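Local coordinates for protein 3-oxosteroid 1-dehydrogenase (Sterolibacterium denitrificans, PDB 7P18) that probably catalyses the FAD-dependent conversion of 3-oxosteroids into 3-oxo-Delta(1)-steroids, handing the electrons removed to an acceptor, at residues D40-T45 against A147-A152; M317-W322 against M532-P537; W321-I326 against S361-F366. All blocks are in the same frame, centred on the assembly; numbering follows the deposited sequence.

Contact 1. Residues D40-T45 against A147-A152; sequences DKYGGT and ANLRMA. With FAD (flavin-adenine dinucleotide), chain C.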
loop_
_atom_site.group_PDB
_atom_site.type_symbol
_atom_site.label_atom_id
_atom_site.label_comp_id
_atom_site.label_asym_id
_atom_site.label_seq_id
_atom_site.Cartn_x
_atom_site.Cartn_y
_atom_site.Cartn_z
ATOM N N ASP A 40 -18.398 7.733 -3.138
ATOM C CA ASP A 40 -19.263 8.170 -2.013
ATOM C C ASP A 40 -18.421 8.318 -0.750
ATOM O O ASP A 40 -18.978 8.769 0.251
ATOM C CB ASP A 40 -20.400 7.155 -1.777
ATOM C CG ASP A 40 -19.925 5.734 -1.538
ATOM O OD1 ASP A 40 -19.087 5.223 -2.329
ATOM O OD2 ASP A 40 -20.363 5.142 -0.554
ATOM N N LYS A 41 -17.122 7.960 -0.789
ATOM C CA LYS A 41 -16.241 8.005 0.414
ATOM C C LYS A 41 -14.946 8.767 0.067
ATOM O O LYS A 41 -14.539 8.701 -1.090
ATOM C CB LYS A 41 -15.873 6.605 0.900
ATOM C CG LYS A 41 -17.025 5.644 1.195
ATOM C CD LYS A 41 -17.836 6.031 2.425
ATOM C CE LYS A 41 -19.051 5.143 2.655
ATOM N NZ LYS A 41 -19.882 5.684 3.764
ATOM N N TYR A 42 -14.330 9.444 1.039
ATOM C CA TYR A 42 -12.979 10.059 0.879
ATOM C C TYR A 42 -11.916 9.070 1.385
ATOM O O TYR A 42 -12.226 8.218 2.253
ATOM C CB TYR A 42 -12.857 11.412 1.578
ATOM C CG TYR A 42 -13.164 11.426 3.049
ATOM C CD1 TYR A 42 -12.196 11.082 3.976
ATOM C CD2 TYR A 42 -14.422 11.785 3.523
ATOM C CE1 TYR A 42 -12.468 11.084 5.328
ATOM C CE2 TYR A 42 -14.701 11.789 4.881
ATOM C CZ TYR A 42 -13.720 11.440 5.781
ATOM O OH TYR A 42 -13.949 11.449 7.114
ATOM N N GLY A 43 -10.696 9.173 0.849
ATOM C CA GLY A 43 -9.531 8.445 1.390
ATOM C C GLY A 43 -8.971 7.414 0.446
ATOM O O GLY A 43 -7.757 7.194 0.515
ATOM N N GLY A 44 -9.786 6.814 -0.434
ATOM C CA GLY A 44 -9.300 5.858 -1.454
ATOM C C GLY A 44 -8.500 4.708 -0.864
ATOM O O GLY A 44 -8.749 4.338 0.300
ATOM N N THR A 45 -7.547 4.156 -1.619
ATOM C CA THR A 45 -6.687 3.034 -1.136
ATOM C C THR A 45 -5.929 3.507 0.100
ATOM O O THR A 45 -5.661 2.694 0.991
ATOM C CB THR A 45 -5.711 2.543 -2.207
ATOM O OG1 THR A 45 -6.361 2.440 -3.484
ATOM C CG2 THR A 45 -5.091 1.225 -1.811
ATOM N N ALA A 147 -19.009 9.762 8.747
ATOM C CA ALA A 147 -19.927 8.896 7.966
ATOM C C ALA A 147 -19.363 8.642 6.563
ATOM O O ALA A 147 -19.709 7.615 5.977
ATOM C CB ALA A 147 -21.309 9.527 7.893
ATOM N N ASN A 148 -18.512 9.542 6.050
ATOM C CA ASN A 148 -18.009 9.505 4.650
ATOM C C ASN A 148 -16.557 9.009 4.549
ATOM O O ASN A 148 -16.040 8.961 3.407
ATOM C CB ASN A 148 -18.188 10.883 4.018
ATOM C CG ASN A 148 -19.647 11.290 3.953
ATOM O OD1 ASN A 148 -20.503 10.472 3.595
ATOM N ND2 ASN A 148 -19.909 12.556 4.260
ATOM N N LEU A 149 -15.934 8.598 5.656
ATOM C CA LEU A 149 -14.583 7.968 5.647
ATOM C C LEU A 149 -14.681 6.576 5.017
ATOM O O LEU A 149 -15.564 5.763 5.445
ATOM C CB LEU A 149 -14.041 7.899 7.077
ATOM C CG LEU A 149 -12.735 7.123 7.299
ATOM C CD1 LEU A 149 -11.563 7.747 6.554
ATOM C CD2 LEU A 149 -12.412 7.054 8.778
ATOM N N ARG A 150 -13.813 6.280 4.051
ATOM C CA ARG A 150 -13.630 4.885 3.563
ATOM C C ARG A 150 -13.078 4.061 4.719
ATOM O O ARG A 150 -12.000 4.433 5.238
ATOM C CB ARG A 150 -12.721 4.801 2.333
ATOM C CG ARG A 150 -12.629 3.393 1.756
ATOM C CD ARG A 150 -12.061 3.375 0.349
ATOM N NE ARG A 150 -12.897 4.144 -0.569
ATOM C CZ ARG A 150 -14.010 3.665 -1.146
ATOM N NH1 ARG A 150 -14.413 2.430 -0.871
ATOM N NH2 ARG A 150 -14.739 4.424 -1.948
ATOM N N MET A 151 -13.788 3.024 5.181
ATOM C CA MET A 151 -13.459 2.397 6.485
ATOM C C MET A 151 -12.405 1.314 6.298
ATOM O O MET A 151 -12.368 0.636 5.244
ATOM C CB MET A 151 -14.699 1.832 7.181
ATOM C CG MET A 151 -15.710 2.902 7.524
ATOM S SD MET A 151 -15.182 4.180 8.689
ATOM C CE MET A 151 -14.670 3.178 10.071
ATOM N N ALA A 152 -11.562 1.170 7.305
ATOM C CA ALA A 152 -10.493 0.158 7.388
ATOM C C ALA A 152 -11.103 -1.228 7.154
ATOM O O ALA A 152 -12.210 -1.512 7.666
ATOM C CB ALA A 152 -9.783 0.244 8.724
HETATM P PA FAD C . -5.830 6.429 -3.642
HETATM O O1A FAD C . -5.422 6.436 -2.213
HETATM O O2A FAD C . -6.530 5.160 -4.046
HETATM O O5B FAD C . -6.764 7.688 -3.870
HETATM C C5B FAD C . -7.288 7.938 -5.201
HETATM C C4B FAD C . -8.665 8.509 -5.059
HETATM O O4B FAD C . -9.069 9.081 -6.333
HETATM C C3B FAD C . -9.770 7.505 -4.667
HETATM O O3B FAD C . -10.535 7.987 -3.567
HETATM C C2B FAD C . -10.597 7.368 -5.948
HETATM O O2B FAD C . -11.934 6.951 -5.704
HETATM C C1B FAD C . -10.407 8.743 -6.589
HETATM N N9A FAD C . -10.664 8.790 -8.029
HETATM C C8A FAD C . -10.449 7.828 -8.974
HETATM N N7A FAD C . -10.899 8.180 -10.175
HETATM C C5A FAD C . -11.391 9.466 -9.999
HETATM C C6A FAD C . -11.990 10.391 -10.882
HETATM N N6A FAD C . -12.270 10.135 -12.166
HETATM N N1A FAD C . -12.365 11.582 -10.370
HETATM C C2A FAD C . -12.129 11.824 -9.077
HETATM N N3A FAD C . -11.644 11.009 -8.135
HETATM C C4A FAD C . -11.263 9.841 -8.682
HETATM N N1 FAD C . 1.503 2.008 0.664
HETATM C C2 FAD C . 2.390 2.594 1.501
HETATM O O2 FAD C . 3.274 3.353 1.065
HETATM N N3 FAD C . 2.333 2.409 2.824
HETATM C C4 FAD C . 1.569 1.413 3.397
HETATM O O4 FAD C . 1.483 1.373 4.620
HETATM C C4X FAD C . 0.639 0.739 2.560
HETATM N N5 FAD C . -0.141 -0.196 3.076
HETATM C C5X FAD C . -1.079 -0.769 2.250
HETATM C C6 FAD C . -1.991 -1.703 2.796
HETATM C C7 FAD C . -3.045 -2.212 2.049
HETATM C C7M FAD C . -4.028 -3.187 2.662
HETATM C C8 FAD C . -3.237 -1.744 0.737
HETATM C C8M FAD C . -4.397 -2.260 -0.097
HETATM C C9 FAD C . -2.306 -0.898 0.166
HETATM C C9A FAD C . -1.245 -0.349 0.912
HETATM N N10 FAD C . -0.297 0.529 0.364
HETATM C C10 FAD C . 0.659 1.127 1.175
HETATM C "C1'" FAD C . -0.451 1.043 -1.001
HETATM C "C2'" FAD C . -1.169 2.410 -0.963
HETATM O "O2'" FAD C . -2.404 2.361 -0.250
HETATM C "C3'" FAD C . -1.417 2.993 -2.364
HETATM O "O3'" FAD C . -0.313 2.755 -3.240
HETATM C "C4'" FAD C . -1.753 4.468 -2.280
HETATM O "O4'" FAD C . -2.836 4.617 -1.373
HETATM C "C5'" FAD C . -2.098 5.101 -3.611
HETATM O "O5'" FAD C . -2.487 6.457 -3.319
HETATM P P FAD C . -3.159 7.354 -4.445
HETATM O O1P FAD C . -3.419 8.615 -3.740
HETATM O O2P FAD C . -2.446 7.300 -5.720
HETATM O O3P FAD C . -4.605 6.623 -4.680
HETATM O O HOH W 1 -20.683 8.140 2.553
HETATM O O HOH W 2 -17.174 3.173 -2.640
HETATM O O HOH W 3 -12.503 6.914 -1.528
HETATM O O HOH W 4 -18.068 5.158 5.958
#
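Tyr42 and Leu149 meet in a single backbone bridge: Tyr42 N donates to Asn148 O at 3.0 Å, and Arg150 N returns a bond to Tyr42 O at 3.1 Å. The aromatic contact lies alongside. With CG held between the backbone N and the carbonyl carbon (chi1 57°), the Tyr42 ring lies over the 147-152 segment, Leu149 CA sitting 3.9 Å from its centroid in a CH-pi contact and Leu149 CD1 touching CE1. With an alanine in place of Tyr42, Leu149 CA and CD1 would probably lose their aromatic cover and Glu145 O the hydroxyl bonded to it. The charged side chains add further polar contacts. Lys41, bent at chi2, brings NZ to Ala147 O in the carbonyl plane, 2.9 Å away, and adds two waters leading to Asn148 OD1 and Leu149 O. Arg150 NH2 is tied to Ser39 OG, while one water gathers Arg150 NE, Gly44 N and Lys41 O beside the FAD ribose. Nearby, Thr45 N and OG1 both donate to FAD O2A, each at 2.8 Å, fixing that phosphate oxygen. Helix 208-222 backs the Tyr42-Leu149 part: Leu149 packs on its Asn210 and Ala213, and its Arg217 makes a cation-pi contact with Tyr42.

Contact 2. Residues M317-W322 against M532-P537; sequences MDWAWW and MGKAYP. With ANB (androsta-1,4-diene-3,17-dione), chain D.
Trp321 and Tyr536 make the closest approach, the indole carbon CE3 reaching Tyr536 CD2 at 3.3 Å. The ring centroids are 5.0 Å apart and the planes 80° from one another, an oblique meeting of two large aromatics. Beside it, Lys534 lies extended across Trp319: CG sits over the five-membered ring, 3.7 Å from its centroid in a CH-pi contact, and CD passes Trp319 NE1. Trp321 CZ3 touches Ala535 O at 3.6 Å. Lys534 is carried by a type II' turn, Met532 to Ala535, closed by Ala535 N to Met532 O, with Gly533 taking the positive phi of 62° at its second position. On the other side is strand 320-326, in which Trp321 is the centre of an inverse gamma turn. Just past the type II' turn, Tyr536, its CG anti to the backbone N (chi1 -159°), extends to the bound androstadienedione, where its OH donates to O1 at 2.6 Å. Further out, a water accepts from Trp319 NE1 and Lys534 NZ and donates to Asp318 OD2, tying the three residues together. Lys499 NZ binds the carbonyls of Gly533 and Ala535, and Tyr119 OH is hydrogen-bonded to Tyr536 N.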
loop_
_atom_site.group_PDB
_atom_site.type_symbol
_atom_site.label_atom_id
_atom_site.label_comp_id
_atom_site.label_asym_id
_atom_site.label_seq_id
_atom_site.Cartn_x
_atom_site.Cartn_y
_atom_site.Cartn_z
ATOM N N MET A 317 4.473 1.566 -17.208
ATOM C CA MET A 317 3.032 1.171 -17.235
ATOM C C MET A 317 2.896 -0.359 -17.121
ATOM O O MET A 317 1.787 -0.817 -16.819
ATOM C CB MET A 317 2.369 1.703 -18.493
ATOM C CG MET A 317 2.239 3.216 -18.482
ATOM S SD MET A 317 1.080 3.830 -17.333
ATOM C CE MET A 317 -0.467 3.494 -18.198
ATOM N N ASP A 318 3.971 -1.087 -17.342
ATOM C CA ASP A 318 3.973 -2.572 -17.264
ATOM C C ASP A 318 4.150 -3.048 -15.809
ATOM O O ASP A 318 4.050 -4.272 -15.594
ATOM C CB ASP A 318 4.984 -3.164 -18.250
ATOM C CG ASP A 318 6.421 -2.712 -18.064
ATOM O OD1 ASP A 318 6.643 -1.599 -17.624
ATOM O OD2 ASP A 318 7.293 -3.505 -18.312
ATOM N N TRP A 319 4.335 -2.133 -14.837
ATOM C CA TRP A 319 4.570 -2.509 -13.418
ATOM C C TRP A 319 3.348 -2.194 -12.549
ATOM O O TRP A 319 2.707 -1.131 -12.708
ATOM C CB TRP A 319 5.834 -1.811 -12.875
ATOM C CG TRP A 319 7.065 -2.588 -13.212
ATOM C CD1 TRP A 319 7.635 -2.702 -14.436
ATOM C CD2 TRP A 319 7.776 -3.500 -12.372
ATOM N NE1 TRP A 319 8.689 -3.554 -14.408
ATOM C CE2 TRP A 319 8.814 -4.052 -13.148
ATOM C CE3 TRP A 319 7.696 -3.846 -11.020
ATOM C CZ2 TRP A 319 9.734 -4.963 -12.645
ATOM C CZ3 TRP A 319 8.619 -4.735 -10.516
ATOM C CH2 TRP A 319 9.618 -5.284 -11.309
ATOM N N ALA A 320 3.060 -3.076 -11.594
ATOM C CA ALA A 320 2.080 -2.815 -10.531
ATOM C C ALA A 320 2.804 -2.964 -9.191
ATOM O O ALA A 320 3.890 -3.612 -9.130
ATOM C CB ALA A 320 0.873 -3.732 -10.628
ATOM N N TRP A 321 2.190 -2.429 -8.162
ATOM C CA TRP A 321 2.638 -2.652 -6.779
ATOM C C TRP A 321 2.131 -4.049 -6.373
ATOM O O TRP A 321 1.099 -4.133 -5.699
ATOM C CB TRP A 321 2.150 -1.546 -5.859
ATOM C CG TRP A 321 2.577 -0.134 -6.170
ATOM C CD1 TRP A 321 1.774 0.886 -6.571
ATOM C CD2 TRP A 321 3.846 0.478 -5.873
ATOM N NE1 TRP A 321 2.463 2.079 -6.595
ATOM C CE2 TRP A 321 3.752 1.842 -6.219
ATOM C CE3 TRP A 321 5.068 -0.010 -5.443
ATOM C CZ2 TRP A 321 4.810 2.730 -6.035
ATOM C CZ3 TRP A 321 6.125 0.853 -5.274
ATOM C CH2 TRP A 321 5.992 2.209 -5.572
ATOM N N TRP A 322 2.812 -5.094 -6.818
ATOM C CA TRP A 322 2.323 -6.494 -6.624
ATOM C C TRP A 322 2.186 -6.783 -5.123
ATOM O O TRP A 322 2.986 -6.258 -4.281
ATOM C CB TRP A 322 3.219 -7.544 -7.284
ATOM C CG TRP A 322 3.587 -7.267 -8.703
ATOM C CD1 TRP A 322 4.831 -7.021 -9.191
ATOM C CD2 TRP A 322 2.687 -7.257 -9.839
ATOM N NE1 TRP A 322 4.763 -6.841 -10.551
ATOM C CE2 TRP A 322 3.463 -6.927 -10.962
ATOM C CE3 TRP A 322 1.313 -7.435 -10.000
ATOM C CZ2 TRP A 322 2.915 -6.838 -12.246
ATOM C CZ3 TRP A 322 0.758 -7.275 -11.260
ATOM C CH2 TRP A 322 1.561 -7.010 -12.372
ATOM N N MET A 532 10.128 5.592 -7.469
ATOM C CA MET A 532 10.885 4.435 -6.980
ATOM C C MET A 532 11.190 3.461 -8.122
ATOM O O MET A 532 11.766 2.390 -7.863
ATOM C CB MET A 532 10.129 3.772 -5.824
ATOM C CG MET A 532 9.904 4.711 -4.637
ATOM S SD MET A 532 11.512 5.344 -4.005
ATOM C CE MET A 532 10.897 6.402 -2.694
ATOM N N GLY A 533 10.917 3.849 -9.363
ATOM C CA GLY A 533 11.280 3.013 -10.520
ATOM C C GLY A 533 10.574 1.659 -10.492
ATOM O O GLY A 533 9.353 1.622 -10.325
ATOM N N LYS A 534 11.339 0.569 -10.538
ATOM C CA LYS A 534 10.770 -0.805 -10.422
ATOM C C LYS A 534 11.032 -1.363 -9.021
ATOM O O LYS A 534 11.147 -2.564 -8.870
ATOM C CB LYS A 534 11.363 -1.665 -11.530
ATOM C CG LYS A 534 10.996 -1.212 -12.927
ATOM C CD LYS A 534 11.722 -1.962 -14.011
ATOM C CE LYS A 534 11.397 -1.473 -15.396
ATOM N NZ LYS A 534 12.138 -2.305 -16.371
ATOM N N ALA A 535 11.101 -0.481 -8.014
ATOM C CA ALA A 535 11.535 -0.875 -6.661
ATOM C C ALA A 535 10.551 -0.369 -5.620
ATOM O O ALA A 535 9.629 0.390 -5.922
ATOM C CB ALA A 535 12.939 -0.392 -6.408
ATOM N N TYR A 536 10.723 -0.856 -4.400
ATOM C CA TYR A 536 9.900 -0.497 -3.237
ATOM C C TYR A 536 10.853 -0.441 -2.051
ATOM O O TYR A 536 11.331 -1.483 -1.614
ATOM C CB TYR A 536 8.850 -1.582 -3.035
ATOM C CG TYR A 536 7.642 -1.198 -2.244
ATOM C CD1 TYR A 536 7.702 -0.761 -0.931
ATOM C CD2 TYR A 536 6.385 -1.418 -2.799
ATOM C CE1 TYR A 536 6.539 -0.431 -0.224
ATOM C CE2 TYR A 536 5.221 -1.140 -2.101
ATOM C CZ TYR A 536 5.298 -0.606 -0.827
ATOM O OH TYR A 536 4.110 -0.320 -0.206
ATOM N N PRO A 537 11.290 0.770 -1.639
ATOM C CA PRO A 537 12.473 0.893 -0.778
ATOM C C PRO A 537 12.297 0.412 0.670
ATOM O O PRO A 537 13.270 -0.037 1.297
ATOM C CB PRO A 537 12.749 2.398 -0.818
ATOM C CG PRO A 537 11.413 3.023 -1.092
ATOM C CD PRO A 537 10.800 2.073 -2.106
HETATM C C1 ANB D . 1.981 -2.480 3.620
HETATM C C10 ANB D . 2.373 -2.588 5.063
HETATM C C11 ANB D . 0.156 -3.856 5.619
HETATM C C12 ANB D . -0.938 -4.166 6.652
HETATM C C13 ANB D . -0.333 -4.389 8.026
HETATM C C14 ANB D . 0.413 -3.106 8.418
HETATM C C15 ANB D . 0.681 -3.280 9.919
HETATM C C16 ANB D . -0.574 -4.005 10.436
HETATM C C17 ANB D . -1.285 -4.529 9.205
HETATM C C18 ANB D . 0.544 -5.663 8.086
HETATM C C19 ANB D . 3.299 -3.831 5.184
HETATM C C2 ANB D . 2.640 -1.751 2.717
HETATM C C3 ANB D . 3.627 -0.757 3.137
HETATM C C4 ANB D . 3.651 -0.503 4.571
HETATM C C5 ANB D . 3.153 -1.358 5.476
HETATM C C6 ANB D . 3.427 -1.175 6.942
HETATM C C7 ANB D . 2.216 -1.431 7.827
HETATM C C8 ANB D . 1.568 -2.764 7.482
HETATM C C9 ANB D . 1.114 -2.717 6.004
HETATM O O1 ANB D . 4.352 -0.157 2.333
HETATM O O2 ANB D . -2.402 -4.994 9.188
HETATM O O HOH W 5 9.723 -3.877 -17.130
#

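Contact 3. Residues W321-I326 against S361-F366; sequences WWVPSI and SPYLEF. With ANB (androsta-1,4-diene-3,17-dione), chain D.
Pro324 sets itself over one face of the Phe366 ring, its CG 4.1 Å from the centroid in a CH-pi contact and its CB touching CE1 at 3.7 Å. This is the close-packed half, where strand 320-326 runs past the first turn of helix 363-377. The same proline meets Tyr363 CB with its CD, and Val323 CG2 comes to that CB at 3.8 Å. Next along, Trp322 turns the edge of its indole to the helix backbone: CD1 is 3.4 Å from Leu364 O, near the ring plane. Leu364, with CG anti to its N (chi1 179°), swings CD1 back to the Trp322 CD1 atom at 4.0 Å. Tyr363 likewise turns a ring edge, CD2, to Trp322 O.

The contact thins toward Trp321, and the outer side of the helix start is more open. Trp321 gives little more than its CA to Leu364 CD1, at 4.2 Å, and its indole heads elsewhere in the core. On the helix side Pro362, at the N-cap, and Glu365 are partly exposed; Glu365 starts away from the strand, and its OE2 is hydrogen-bonded to Tyr119 OH. The helix start is held from within instead, Pro362 O accepting from both Phe366 N and Ser361 OG.

The contact rests on apolar and aromatic surfaces; the carbonyl oxygens of Trp322 and Tyr363 come close but, as two acceptors, do not bond. Such a contact can fix where helix and strand lie without drawing on the Tyr363 hydroxyl. Tyr363 CZ lies 3.5 Å from ANB C2, one of the two carbons that carry the double bond the enzyme introduces. The packing probably helps to place Tyr363 in the pocket, its hydroxyl lying beside ring A of the steroid and bonded to Tyr118 OH.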
loop_
_atom_site.group_PDB
_atom_site.type_symbol
_atom_site.label_atom_id
_atom_site.label_comp_id
_atom_site.label_asym_id
_atom_site.label_seq_id
_atom_site.Cartn_x
_atom_site.Cartn_y
_atom_site.Cartn_z
ATOM N N TRP A 321 2.190 -2.429 -8.162
ATOM C CA TRP A 321 2.638 -2.652 -6.779
ATOM C C TRP A 321 2.131 -4.049 -6.373
ATOM O O TRP A 321 1.099 -4.133 -5.699
ATOM C CB TRP A 321 2.150 -1.546 -5.859
ATOM C CG TRP A 321 2.577 -0.134 -6.170
ATOM C CD1 TRP A 321 1.774 0.886 -6.571
ATOM C CD2 TRP A 321 3.846 0.478 -5.873
ATOM N NE1 TRP A 321 2.463 2.079 -6.595
ATOM C CE2 TRP A 321 3.752 1.842 -6.219
ATOM C CE3 TRP A 321 5.068 -0.010 -5.443
ATOM C CZ2 TRP A 321 4.810 2.730 -6.035
ATOM C CZ3 TRP A 321 6.125 0.853 -5.274
ATOM C CH2 TRP A 321 5.992 2.209 -5.572
ATOM N N TRP A 322 2.812 -5.094 -6.818
ATOM C CA TRP A 322 2.323 -6.494 -6.624
ATOM C C TRP A 322 2.186 -6.783 -5.123
ATOM O O TRP A 322 2.986 -6.258 -4.281
ATOM C CB TRP A 322 3.219 -7.544 -7.284
ATOM C CG TRP A 322 3.587 -7.267 -8.703
ATOM C CD1 TRP A 322 4.831 -7.021 -9.191
ATOM C CD2 TRP A 322 2.687 -7.257 -9.839
ATOM N NE1 TRP A 322 4.763 -6.841 -10.551
ATOM C CE2 TRP A 322 3.463 -6.927 -10.962
ATOM C CE3 TRP A 322 1.313 -7.435 -10.000
ATOM C CZ2 TRP A 322 2.915 -6.838 -12.246
ATOM C CZ3 TRP A 322 0.758 -7.275 -11.260
ATOM C CH2 TRP A 322 1.561 -7.010 -12.372
ATOM N N VAL A 323 1.189 -7.589 -4.774
ATOM C CA VAL A 323 1.127 -8.293 -3.463
ATOM C C VAL A 323 0.494 -9.660 -3.718
ATOM O O VAL A 323 -0.514 -9.740 -4.422
ATOM C CB VAL A 323 0.393 -7.467 -2.393
ATOM C CG1 VAL A 323 -1.094 -7.258 -2.641
ATOM C CG2 VAL A 323 0.608 -8.005 -0.989
ATOM N N PRO A 324 0.988 -10.757 -3.106
ATOM C CA PRO A 324 0.248 -12.021 -3.113
ATOM C C PRO A 324 -1.086 -11.754 -2.417
ATOM O O PRO A 324 -1.103 -11.137 -1.391
ATOM C CB PRO A 324 1.131 -13.018 -2.330
ATOM C CG PRO A 324 2.080 -12.150 -1.540
ATOM C CD PRO A 324 2.253 -10.880 -2.370
ATOM N N SER A 325 -2.206 -12.213 -2.998
ATOM C CA SER A 325 -3.543 -11.880 -2.445
ATOM C C SER A 325 -4.443 -13.125 -2.411
ATOM O O SER A 325 -4.203 -14.072 -3.188
ATOM C CB SER A 325 -4.229 -10.753 -3.189
ATOM O OG SER A 325 -4.676 -11.231 -4.450
ATOM N N ILE A 326 -5.452 -13.052 -1.547
ATOM C CA ILE A 326 -6.368 -14.180 -1.179
ATOM C C ILE A 326 -7.820 -13.745 -1.406
ATOM O O ILE A 326 -8.280 -12.732 -0.804
ATOM C CB ILE A 326 -6.184 -14.572 0.302
ATOM C CG1 ILE A 326 -4.745 -14.964 0.637
ATOM C CG2 ILE A 326 -7.175 -15.663 0.723
ATOM C CD1 ILE A 326 -4.208 -16.108 -0.140
ATOM N N SER A 361 10.260 -12.704 0.893
ATOM C CA SER A 361 10.555 -11.608 -0.078
ATOM C C SER A 361 9.613 -10.432 0.209
ATOM O O SER A 361 8.424 -10.614 0.450
ATOM C CB SER A 361 10.434 -12.071 -1.503
ATOM O OG SER A 361 10.458 -10.962 -2.407
ATOM N N PRO A 362 10.078 -9.171 0.090
ATOM C CA PRO A 362 9.150 -8.054 -0.038
ATOM C C PRO A 362 8.093 -8.388 -1.104
ATOM O O PRO A 362 8.430 -9.062 -2.084
ATOM C CB PRO A 362 10.033 -6.876 -0.488
ATOM C CG PRO A 362 11.403 -7.246 0.089
ATOM C CD PRO A 362 11.489 -8.760 -0.059
ATOM N N TYR A 363 6.864 -7.893 -0.895
ATOM C CA TYR A 363 5.686 -8.259 -1.735
ATOM C C TYR A 363 5.899 -7.848 -3.196
ATOM O O TYR A 363 5.433 -8.607 -4.087
ATOM C CB TYR A 363 4.384 -7.706 -1.176
ATOM C CG TYR A 363 4.492 -6.420 -0.398
ATOM C CD1 TYR A 363 4.943 -6.445 0.912
ATOM C CD2 TYR A 363 4.109 -5.213 -0.925
ATOM C CE1 TYR A 363 5.026 -5.287 1.668
ATOM C CE2 TYR A 363 4.203 -4.036 -0.178
ATOM C CZ TYR A 363 4.689 -4.069 1.112
ATOM O OH TYR A 363 4.832 -2.929 1.884
ATOM N N LEU A 364 6.537 -6.712 -3.490
ATOM C CA LEU A 364 6.753 -6.315 -4.909
ATOM C C LEU A 364 7.546 -7.378 -5.652
ATOM O O LEU A 364 7.110 -7.849 -6.737
ATOM C CB LEU A 364 7.468 -4.961 -4.969
ATOM C CG LEU A 364 7.776 -4.454 -6.368
ATOM C CD1 LEU A 364 6.526 -4.065 -7.118
ATOM C CD2 LEU A 364 8.714 -3.250 -6.318
ATOM N N GLU A 365 8.674 -7.798 -5.088
ATOM C CA GLU A 365 9.567 -8.790 -5.718
ATOM C C GLU A 365 8.886 -10.156 -5.736
ATOM O O GLU A 365 9.156 -10.912 -6.680
ATOM C CB GLU A 365 10.913 -8.814 -5.001
ATOM C CG GLU A 365 11.817 -7.663 -5.466
ATOM C CD GLU A 365 11.511 -6.316 -4.874
ATOM O OE1 GLU A 365 10.890 -6.306 -3.798
ATOM O OE2 GLU A 365 11.888 -5.276 -5.513
ATOM N N PHE A 366 8.055 -10.457 -4.729
ATOM C CA PHE A 366 7.293 -11.733 -4.682
ATOM C C PHE A 366 6.375 -11.824 -5.919
ATOM O O PHE A 366 6.427 -12.829 -6.630
ATOM C CB PHE A 366 6.565 -11.825 -3.348
ATOM C CG PHE A 366 5.910 -13.165 -3.111
ATOM C CD1 PHE A 366 4.750 -13.483 -3.791
ATOM C CD2 PHE A 366 6.398 -14.043 -2.142
ATOM C CE1 PHE A 366 4.135 -14.700 -3.596
ATOM C CE2 PHE A 366 5.757 -15.247 -1.912
ATOM C CZ PHE A 366 4.611 -15.567 -2.634
HETATM C C1 ANB D . 1.981 -2.480 3.620
HETATM C C10 ANB D . 2.373 -2.588 5.063
HETATM C C11 ANB D . 0.156 -3.856 5.619
HETATM C C12 ANB D . -0.938 -4.166 6.652
HETATM C C13 ANB D . -0.333 -4.389 8.026
HETATM C C14 ANB D . 0.413 -3.106 8.418
HETATM C C15 ANB D . 0.681 -3.280 9.919
HETATM C C16 ANB D . -0.574 -4.005 10.436
HETATM C C17 ANB D . -1.285 -4.529 9.205
HETATM C C18 ANB D . 0.544 -5.663 8.086
HETATM C C19 ANB D . 3.299 -3.831 5.184
HETATM C C2 ANB D . 2.640 -1.751 2.717
HETATM C C3 ANB D . 3.627 -0.757 3.137
HETATM C C4 ANB D . 3.651 -0.503 4.571
HETATM C C5 ANB D . 3.153 -1.358 5.476
HETATM C C6 ANB D . 3.427 -1.175 6.942
HETATM C C7 ANB D . 2.216 -1.431 7.827
HETATM C C8 ANB D . 1.568 -2.764 7.482
HETATM C C9 ANB D . 1.114 -2.717 6.004
HETATM O O1 ANB D . 4.352 -0.157 2.333
HETATM O O2 ANB D . -2.402 -4.994 9.188
#

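Contacts 2 and 3 are buried, share Trp321 and Trp322 of strand 320-326 and touch each other, Leu364 CD2 packing against Lys534 O and the backbone of Ala535. Their centres lie about 11 Å apart, and each supplies a tyrosine, Tyr536 or Tyr363, to the same end of the steroid. Contact 1 is about 25 Å from contact 2 and about 24 Å from contact 3, centre to centre; it is only partly buried and serves the diphosphate and ribose of FAD. Its chemistry follows its place: backbone bonds, charged side chains and waters join two largely irregular segments there, whereas aromatic and aliphatic surfaces do most of the joining at 317-322/532-537 and 321-326/361-366.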